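Local coordinates for natterin-like protein (Lethenteron camtschaticum, PDB 6IUL), which probably recognises cell-surface sugars through a jacalin-like lectin domain and forms membrane pores as a cytotoxin through an aerolysin-like module, at residues Gln31-Val45 / Phe57-Phe69. Numbering follows the deposited sequence.
Sequences QKLSVSVGGWQVRGV and FGAMDSSAKEFEF
Strand 31-37 pairs antiparallel with strand 65-68, and strand 42-45 with strand 57-58, in one four-stranded sheet of the lectin domain. The link 59-64 crosses the two central strands near S36 and G44 to join the two outermost strands. L33 and V35 each exchange two backbone bonds, with F67 and K65. V45 and F57 pair the same way at the other end, and A59 N bonds R43 O.

The order 54-58, 42-49, 30-37, 65-68 is that of a Greek key, as in the beta-prism of jacalin-like lectins. L33, V35, V45 and F67 face the interior. There F102 of strand 101-105 touches L33, V35 and F67.

M60 and S36 fix the crossing link on the opposite face. The M60 chain bends at chi2 and chi3. M60 SD packs against S36 OG at 3.3 Å, and its CE reaches S34 OG. S36 OG accepts from D61 N at 3.0 Å, nearly straight (163°).

R43 NH2 meets D61 OD2 at 2.9 Å, within the guanidinium plane; the carboxylate is turned 59° from that plane. S63 N bonds D61 OD1 from above the carboxylate plane, an Asx turn; S63 OG also donates to OD1, on its syn lone pair. S63 OG accepts from V37 N.

Q31 and E68 run side by side. Q31 NE2 donates to E68 OE1 at 3.0 Å, on the anti lone pair, with OE1 28° out of the amide plane. K32 makes a salt bridge whose hydrogen bond is weak, K32 NZ to E66 OE2 3.4 Å, and a cation-pi contact with W48.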
ATOM      1  N   GLN A  31     -23.759  11.279  -7.574  1.00 25.40           N
ATOM      2  CA  GLN A  31     -23.148  11.843  -6.385  1.00 27.35           C
ATOM      3  C   GLN A  31     -24.183  12.456  -5.453  1.00 26.48           C
ATOM      4  O   GLN A  31     -24.086  12.320  -4.224  1.00 28.35           O
ATOM      5  CB  GLN A  31     -22.100  12.909  -6.738  1.00 30.24           C
ATOM      6  CG  GLN A  31     -21.464  13.463  -5.469  1.00 35.38           C
ATOM      7  CD  GLN A  31     -20.163  14.205  -5.634  1.00 39.33           C
ATOM      8  OE1 GLN A  31     -19.588  14.296  -6.722  1.00 37.60           O
ATOM      9  NE2 GLN A  31     -19.735  14.823  -4.532  1.00 45.35           N
ATOM     10  N   LYS A  32     -25.171  13.127  -6.036  1.00 25.73           N
ATOM     11  CA  LYS A  32     -26.132  13.844  -5.270  1.00 26.66           C
ATOM     12  C   LYS A  32     -27.487  13.913  -5.990  1.00 26.96           C
ATOM     13  O   LYS A  32     -27.552  14.062  -7.192  1.00 26.15           O
ATOM     14  CB  LYS A  32     -25.602  15.253  -5.023  1.00 29.16           C
ATOM     15  CG  LYS A  32     -26.419  16.129  -4.076  1.00 33.94           C
ATOM     16  CD  LYS A  32     -25.729  17.510  -3.949  1.00 36.04           C
ATOM     17  CE  LYS A  32     -26.465  18.435  -3.024  1.00 43.82           C
ATOM     18  NZ  LYS A  32     -25.638  19.658  -2.737  1.00 52.18           N
ATOM     19  N   LEU A  33     -28.565  13.882  -5.212  1.00 25.50           N
ATOM     20  CA  LEU A  33     -29.915  13.987  -5.724  1.00 25.43           C
ATOM     21  C   LEU A  33     -30.718  14.946  -4.864  1.00 26.43           C
ATOM     22  O   LEU A  33     -30.592  14.964  -3.638  1.00 25.85           O
ATOM     23  CB  LEU A  33     -30.568  12.637  -5.617  1.00 27.44           C
ATOM     24  CG  LEU A  33     -32.020  12.501  -5.957  1.00 32.39           C
ATOM     25  CD1 LEU A  33     -32.187  12.833  -7.416  1.00 36.84           C
ATOM     26  CD2 LEU A  33     -32.601  11.101  -5.683  1.00 29.94           C
ATOM     27  N   SER A  34     -31.569  15.735  -5.499  1.00 25.66           N
ATOM     28  CA  SER A  34     -32.503  16.585  -4.809  1.00 27.46           C
ATOM     29  C   SER A  34     -33.891  16.471  -5.458  1.00 27.26           C
ATOM     30  O   SER A  34     -34.013  16.493  -6.667  1.00 26.19           O
ATOM     31  CB  SER A  34     -31.994  18.030  -4.828  1.00 28.67           C
ATOM     32  OG  SER A  34     -32.928  18.869  -4.210  1.00 28.53           O
ATOM     33  N   VAL A  35     -34.933  16.368  -4.626  1.00 26.51           N
ATOM     34  CA  VAL A  35     -36.266  16.061  -5.072  1.00 24.95           C
ATOM     35  C   VAL A  35     -37.277  17.053  -4.496  1.00 24.02           C
ATOM     36  O   VAL A  35     -37.289  17.361  -3.286  1.00 25.41           O
ATOM     37  CB  VAL A  35     -36.691  14.635  -4.661  1.00 26.83           C
ATOM     38  CG1 VAL A  35     -38.093  14.300  -5.164  1.00 28.50           C
ATOM     39  CG2 VAL A  35     -35.730  13.594  -5.218  1.00 27.74           C
ATOM     40  N   SER A  36     -38.118  17.562  -5.382  1.00 22.32           N
ATOM     41  CA  SER A  36     -39.239  18.386  -5.020  1.00 24.50           C
ATOM     42  C   SER A  36     -40.518  17.566  -5.165  1.00 26.90           C
ATOM     43  O   SER A  36     -40.691  16.823  -6.139  1.00 25.61           O
ATOM     44  CB  SER A  36     -39.329  19.651  -5.902  1.00 24.98           C
ATOM     45  OG  SER A  36     -38.261  20.554  -5.603  1.00 26.42           O
ATOM     46  N   VAL A  37     -41.400  17.693  -4.177  1.00 27.43           N
ATOM     47  CA  VAL A  37     -42.664  16.964  -4.148  1.00 29.81           C
ATOM     48  C   VAL A  37     -43.853  17.946  -4.088  1.00 30.63           C
ATOM     49  O   VAL A  37     -43.780  18.983  -3.485  1.00 29.78           O
ATOM     50  CB  VAL A  37     -42.719  15.998  -2.978  1.00 30.77           C
ATOM     51  CG1 VAL A  37     -41.595  14.985  -3.086  1.00 33.23           C
ATOM     52  CG2 VAL A  37     -42.645  16.712  -1.629  1.00 29.88           C
ATOM     53  N   GLY A  38     -44.907  17.632  -4.795  1.00 32.03           N
ATOM     54  CA  GLY A  38     -46.149  18.361  -4.637  1.00 32.47           C
ATOM     55  C   GLY A  38     -47.211  17.479  -3.953  1.00 35.18           C
ATOM     56  O   GLY A  38     -46.908  16.417  -3.393  1.00 27.14           O
ATOM     57  N   GLY A  39     -48.464  17.923  -4.027  1.00 34.98           N
ATOM     58  CA  GLY A  39     -49.527  17.208  -3.431  1.00 34.01           C
ATOM     59  C   GLY A  39     -49.778  15.827  -3.971  1.00 32.21           C
ATOM     60  O   GLY A  39     -49.999  14.899  -3.209  1.00 35.29           O
ATOM     61  N   TRP A  40     -49.710  15.680  -5.268  1.00 32.14           N
ATOM     62  CA  TRP A  40     -50.092  14.424  -5.916  1.00 35.63           C
ATOM     63  C   TRP A  40     -48.993  13.954  -6.895  1.00 35.94           C
ATOM     64  O   TRP A  40     -49.241  13.226  -7.871  1.00 36.63           O
ATOM     65  CB  TRP A  40     -51.477  14.553  -6.635  1.00 36.35           C
ATOM     66  CG  TRP A  40     -51.595  15.783  -7.542  1.00 37.21           C
ATOM     67  CD1 TRP A  40     -51.821  17.102  -7.138  1.00 37.60           C
ATOM     68  CD2 TRP A  40     -51.562  15.811  -8.975  1.00 37.54           C
ATOM     69  NE1 TRP A  40     -51.882  17.917  -8.243  1.00 39.04           N
ATOM     70  CE2 TRP A  40     -51.761  17.161  -9.379  1.00 36.40           C
ATOM     71  CE3 TRP A  40     -51.393  14.828  -9.957  1.00 40.05           C
ATOM     72  CZ2 TRP A  40     -51.731  17.564 -10.728  1.00 40.18           C
ATOM     73  CZ3 TRP A  40     -51.385  15.214 -11.308  1.00 42.93           C
ATOM     74  CH2 TRP A  40     -51.561  16.583 -11.682  1.00 42.39           C
ATOM     75  N   GLN A  41     -47.766  14.365  -6.642  1.00 34.27           N
ATOM     76  CA  GLN A  41     -46.678  14.025  -7.552  1.00 33.16           C
ATOM     77  C   GLN A  41     -45.306  14.338  -6.966  1.00 31.21           C
ATOM     78  O   GLN A  41     -45.193  15.108  -5.986  1.00 28.49           O
ATOM     79  CB  GLN A  41     -46.830  14.770  -8.898  1.00 35.76           C
ATOM     80  CG  GLN A  41     -46.482  16.233  -8.831  1.00 37.07           C
ATOM     81  CD  GLN A  41     -47.639  17.133  -8.358  1.00 38.37           C
ATOM     82  OE1 GLN A  41     -48.319  16.857  -7.408  1.00 42.72           O
ATOM     83  NE2 GLN A  41     -47.773  18.237  -8.989  1.00 46.05           N
ATOM     84  N   VAL A  42     -44.281  13.703  -7.551  1.00 25.96           N
ATOM     85  CA  VAL A  42     -42.940  14.251  -7.517  1.00 27.87           C
ATOM     86  C   VAL A  42     -42.906  15.346  -8.583  1.00 28.01           C
ATOM     87  O   VAL A  42     -43.185  15.061  -9.741  1.00 25.24           O
ATOM     88  CB  VAL A  42     -41.881  13.178  -7.831  1.00 27.01           C
ATOM     89  CG1 VAL A  42     -40.496  13.830  -8.071  1.00 24.52           C
ATOM     90  CG2 VAL A  42     -41.850  12.154  -6.708  1.00 25.77           C
ATOM     91  N   ARG A  43     -42.592  16.589  -8.172  1.00 29.67           N
ATOM     92  CA  ARG A  43     -42.594  17.725  -9.071  1.00 29.89           C
ATOM     93  C   ARG A  43     -41.337  17.819  -9.913  1.00 28.58           C
ATOM     94  O   ARG A  43     -41.371  18.235 -11.079  1.00 25.30           O
ATOM     95  CB  ARG A  43     -42.743  19.018  -8.271  1.00 34.51           C
ATOM     96  CG  ARG A  43     -44.162  19.345  -7.834  1.00 43.08           C
ATOM     97  CD  ARG A  43     -44.518  20.605  -8.671  1.00 46.56           C
ATOM     98  NE  ARG A  43     -44.093  21.776  -7.933  1.00 41.78           N
ATOM     99  CZ  ARG A  43     -44.268  23.058  -8.297  1.00 40.79           C
ATOM    100  NH1 ARG A  43     -44.764  23.421  -9.461  1.00 39.56           N
ATOM    101  NH2 ARG A  43     -43.959  24.008  -7.439  1.00 34.81           N
ATOM    102  N   GLY A  44     -40.215  17.486  -9.292  1.00 25.16           N
ATOM    103  CA  GLY A  44     -38.953  17.713  -9.956  1.00 26.68           C
ATOM    104  C   GLY A  44     -37.789  17.019  -9.285  1.00 25.84           C
ATOM    105  O   GLY A  44     -37.844  16.655  -8.117  1.00 22.97           O
ATOM    106  N   VAL A  45     -36.718  16.884 -10.047  1.00 24.88           N
ATOM    107  CA  VAL A  45     -35.506  16.260  -9.569  1.00 29.12           C
ATOM    108  C   VAL A  45     -34.312  17.025 -10.127  1.00 27.56           C
ATOM    109  O   VAL A  45     -34.307  17.402 -11.287  1.00 27.80           O
ATOM    110  CB  VAL A  45     -35.508  14.799 -10.065  1.00 31.57           C
ATOM    111  CG1 VAL A  45     -34.148  14.232 -10.121  1.00 41.47           C
ATOM    112  CG2 VAL A  45     -36.358  13.930  -9.170  1.00 34.99           C
ATOM    113  N   PHE A  57     -34.924  18.142 -14.037  1.00 23.96           N
ATOM    114  CA  PHE A  57     -36.107  17.757 -14.743  1.00 27.15           C
ATOM    115  C   PHE A  57     -37.334  18.049 -13.922  1.00 28.97           C
ATOM    116  O   PHE A  57     -37.261  18.000 -12.672  1.00 31.68           O
ATOM    117  CB  PHE A  57     -36.024  16.257 -15.044  1.00 28.11           C
ATOM    118  CG  PHE A  57     -34.754  15.878 -15.747  1.00 29.54           C
ATOM    119  CD1 PHE A  57     -34.563  16.200 -17.087  1.00 33.10           C
ATOM    120  CD2 PHE A  57     -33.729  15.274 -15.051  1.00 30.82           C
ATOM    121  CE1 PHE A  57     -33.361  15.908 -17.724  1.00 35.15           C
ATOM    122  CE2 PHE A  57     -32.556  14.969 -15.670  1.00 32.26           C
ATOM    123  CZ  PHE A  57     -32.369  15.291 -17.007  1.00 34.11           C
ATOM    124  N   GLY A  58     -38.464  18.305 -14.596  1.00 25.99           N
ATOM    125  CA  GLY A  58     -39.703  18.760 -13.928  1.00 25.69           C
ATOM    126  C   GLY A  58     -39.454  20.125 -13.345  1.00 26.32           C
ATOM    127  O   GLY A  58     -38.726  20.906 -13.964  1.00 28.66           O
ATOM    128  N   ALA A  59     -39.975  20.414 -12.141  1.00 26.49           N
ATOM    129  CA  ALA A  59     -39.842  21.732 -11.514  1.00 25.65           C
ATOM    130  C   ALA A  59     -39.381  21.597 -10.082  1.00 26.72           C
ATOM    131  O   ALA A  59     -39.839  20.720  -9.356  1.00 25.69           O
ATOM    132  CB  ALA A  59     -41.189  22.439 -11.540  1.00 28.65           C
ATOM    133  N   MET A  60     -38.461  22.463  -9.677  1.00 26.75           N
ATOM    134  CA  MET A  60     -37.940  22.454  -8.317  1.00 27.14           C
ATOM    135  C   MET A  60     -38.443  23.663  -7.540  1.00 29.13           C
ATOM    136  O   MET A  60     -38.456  24.778  -8.082  1.00 27.38           O
ATOM    137  CB  MET A  60     -36.395  22.438  -8.320  1.00 27.70           C
ATOM    138  CG  MET A  60     -35.807  21.194  -8.974  1.00 28.30           C
ATOM    139  SD  MET A  60     -36.067  19.743  -7.957  1.00 28.30           S
ATOM    140  CE  MET A  60     -34.763  19.954  -6.738  1.00 27.99           C
ATOM    141  N   ASP A  61     -38.792  23.459  -6.265  1.00 28.57           N
ATOM    142  CA  ASP A  61     -39.301  24.530  -5.426  1.00 30.84           C
ATOM    143  C   ASP A  61     -38.693  24.457  -4.009  1.00 32.73           C
ATOM    144  O   ASP A  61     -37.780  23.696  -3.783  1.00 31.10           O
ATOM    145  CB  ASP A  61     -40.831  24.536  -5.429  1.00 31.30           C
ATOM    146  CG  ASP A  61     -41.452  23.254  -4.833  1.00 34.58           C
ATOM    147  OD1 ASP A  61     -40.730  22.464  -4.149  1.00 32.23           O
ATOM    148  OD2 ASP A  61     -42.678  23.046  -5.062  1.00 28.66           O
ATOM    149  N   SER A  62     -39.221  25.249  -3.078  1.00 32.15           N
ATOM    150  CA  SER A  62     -38.730  25.335  -1.726  1.00 32.46           C
ATOM    151  C   SER A  62     -38.955  24.034  -0.923  1.00 29.65           C
ATOM    152  O   SER A  62     -38.340  23.835   0.111  1.00 31.23           O
ATOM    153  CB  SER A  62     -39.375  26.532  -1.016  1.00 32.87           C
ATOM    154  OG  SER A  62     -40.775  26.265  -0.788  1.00 38.99           O
ATOM    155  N   SER A  63     -39.783  23.113  -1.407  1.00 28.80           N
ATOM    156  CA  SER A  63     -39.907  21.827  -0.741  1.00 28.52           C
ATOM    157  C   SER A  63     -38.747  20.882  -0.963  1.00 26.94           C
ATOM    158  O   SER A  63     -38.825  19.736  -0.531  1.00 32.22           O
ATOM    159  CB  SER A  63     -41.178  21.101  -1.207  1.00 30.16           C
ATOM    160  OG  SER A  63     -40.999  20.375  -2.448  1.00 25.10           O
ATOM    161  N   ALA A  64     -37.680  21.295  -1.638  1.00 28.74           N
ATOM    162  CA  ALA A  64     -36.678  20.323  -2.116  1.00 31.04           C
ATOM    163  C   ALA A  64     -35.858  19.717  -0.956  1.00 32.56           C
ATOM    164  O   ALA A  64     -35.415  20.454  -0.094  1.00 27.25           O
ATOM    165  CB  ALA A  64     -35.740  20.973  -3.125  1.00 30.22           C
ATOM    166  N   LYS A  65     -35.659  18.388  -0.981  1.00 33.10           N
ATOM    167  CA  LYS A  65     -34.792  17.699  -0.031  1.00 32.65           C
ATOM    168  C   LYS A  65     -33.739  16.964  -0.804  1.00 31.29           C
ATOM    169  O   LYS A  65     -34.005  16.393  -1.884  1.00 30.93           O
ATOM    170  CB  LYS A  65     -35.582  16.710   0.827  1.00 38.98           C
ATOM    171  CG  LYS A  65     -36.556  17.346   1.825  1.00 48.98           C
ATOM    172  CD  LYS A  65     -36.003  18.637   2.450  1.00 59.31           C
ATOM    173  CE  LYS A  65     -36.951  19.262   3.467  1.00 62.32           C
ATOM    174  NZ  LYS A  65     -36.349  19.059   4.804  1.00 62.26           N
ATOM    175  N   GLU A  66     -32.531  16.932  -0.257  1.00 29.46           N
ATOM    176  CA  GLU A  66     -31.414  16.387  -0.974  1.00 31.07           C
ATOM    177  C   GLU A  66     -30.698  15.293  -0.194  1.00 32.44           C
ATOM    178  O   GLU A  66     -30.882  15.174   1.002  1.00 30.45           O
ATOM    179  CB  GLU A  66     -30.438  17.495  -1.369  1.00 36.32           C
ATOM    180  CG  GLU A  66     -29.915  18.345  -0.257  1.00 42.83           C
ATOM    181  CD  GLU A  66     -28.906  19.394  -0.757  1.00 51.59           C
ATOM    182  OE1 GLU A  66     -29.227  20.108  -1.731  1.00 48.85           O
ATOM    183  OE2 GLU A  66     -27.808  19.518  -0.157  1.00 56.05           O
ATOM    184  N   PHE A  67     -29.873  14.524  -0.908  1.00 28.74           N
ATOM    185  CA  PHE A  67     -29.074  13.474  -0.366  1.00 28.76           C
ATOM    186  C   PHE A  67     -27.771  13.431  -1.143  1.00 29.62           C
ATOM    187  O   PHE A  67     -27.783  13.355  -2.395  1.00 28.57           O
ATOM    188  CB  PHE A  67     -29.777  12.113  -0.511  1.00 30.55           C
ATOM    189  CG  PHE A  67     -29.026  10.973   0.158  1.00 30.22           C
ATOM    190  CD1 PHE A  67     -28.014  10.305  -0.518  1.00 29.75           C
ATOM    191  CD2 PHE A  67     -29.294  10.623   1.487  1.00 32.40           C
ATOM    192  CE1 PHE A  67     -27.307   9.266   0.085  1.00 29.74           C
ATOM    193  CE2 PHE A  67     -28.592   9.592   2.104  1.00 32.48           C
ATOM    194  CZ  PHE A  67     -27.605   8.903   1.404  1.00 32.89           C
ATOM    195  N   GLU A  68     -26.660  13.459  -0.427  1.00 29.69           N
ATOM    196  CA  GLU A  68     -25.341  13.343  -1.054  1.00 31.65           C
ATOM    197  C   GLU A  68     -24.647  12.081  -0.593  1.00 29.60           C
ATOM    198  O   GLU A  68     -24.564  11.825   0.604  1.00 28.19           O
ATOM    199  CB  GLU A  68     -24.474  14.547  -0.717  1.00 36.11           C
ATOM    200  CG  GLU A  68     -23.161  14.494  -1.497  1.00 42.60           C
ATOM    201  CD  GLU A  68     -22.413  15.822  -1.548  1.00 43.06           C
ATOM    202  OE1 GLU A  68     -21.552  16.007  -2.437  1.00 50.83           O
ATOM    203  OE2 GLU A  68     -22.668  16.654  -0.680  1.00 45.44           O
ATOM    204  N   PHE A  69     -24.165  11.301  -1.554  1.00 27.15           N
ATOM    205  CA  PHE A  69     -23.481  10.065  -1.279  1.00 29.26           C
ATOM    206  C   PHE A  69     -22.064  10.315  -0.793  1.00 32.14           C
ATOM    207  O   PHE A  69     -21.370  11.178  -1.335  1.00 33.17           O
ATOM    208  CB  PHE A  69     -23.429   9.182  -2.547  1.00 27.93           C
ATOM    209  CG  PHE A  69     -24.751   8.523  -2.846  1.00 26.87           C
ATOM    210  CD1 PHE A  69     -25.739   9.195  -3.495  1.00 28.51           C
ATOM    211  CD2 PHE A  69     -24.997   7.240  -2.440  1.00 27.86           C
ATOM    212  CE1 PHE A  69     -26.982   8.597  -3.754  1.00 29.88           C
ATOM    213  CE2 PHE A  69     -26.214   6.641  -2.699  1.00 28.82           C
ATOM    214  CZ  PHE A  69     -27.215   7.333  -3.358  1.00 27.95           C
TER
HETATM  215  O   HOH W   1     -39.116  17.229  -1.237  1.00 29.16           O
HETATM  216  O   HOH W   2     -44.538  21.356  -3.813  1.00 46.20           O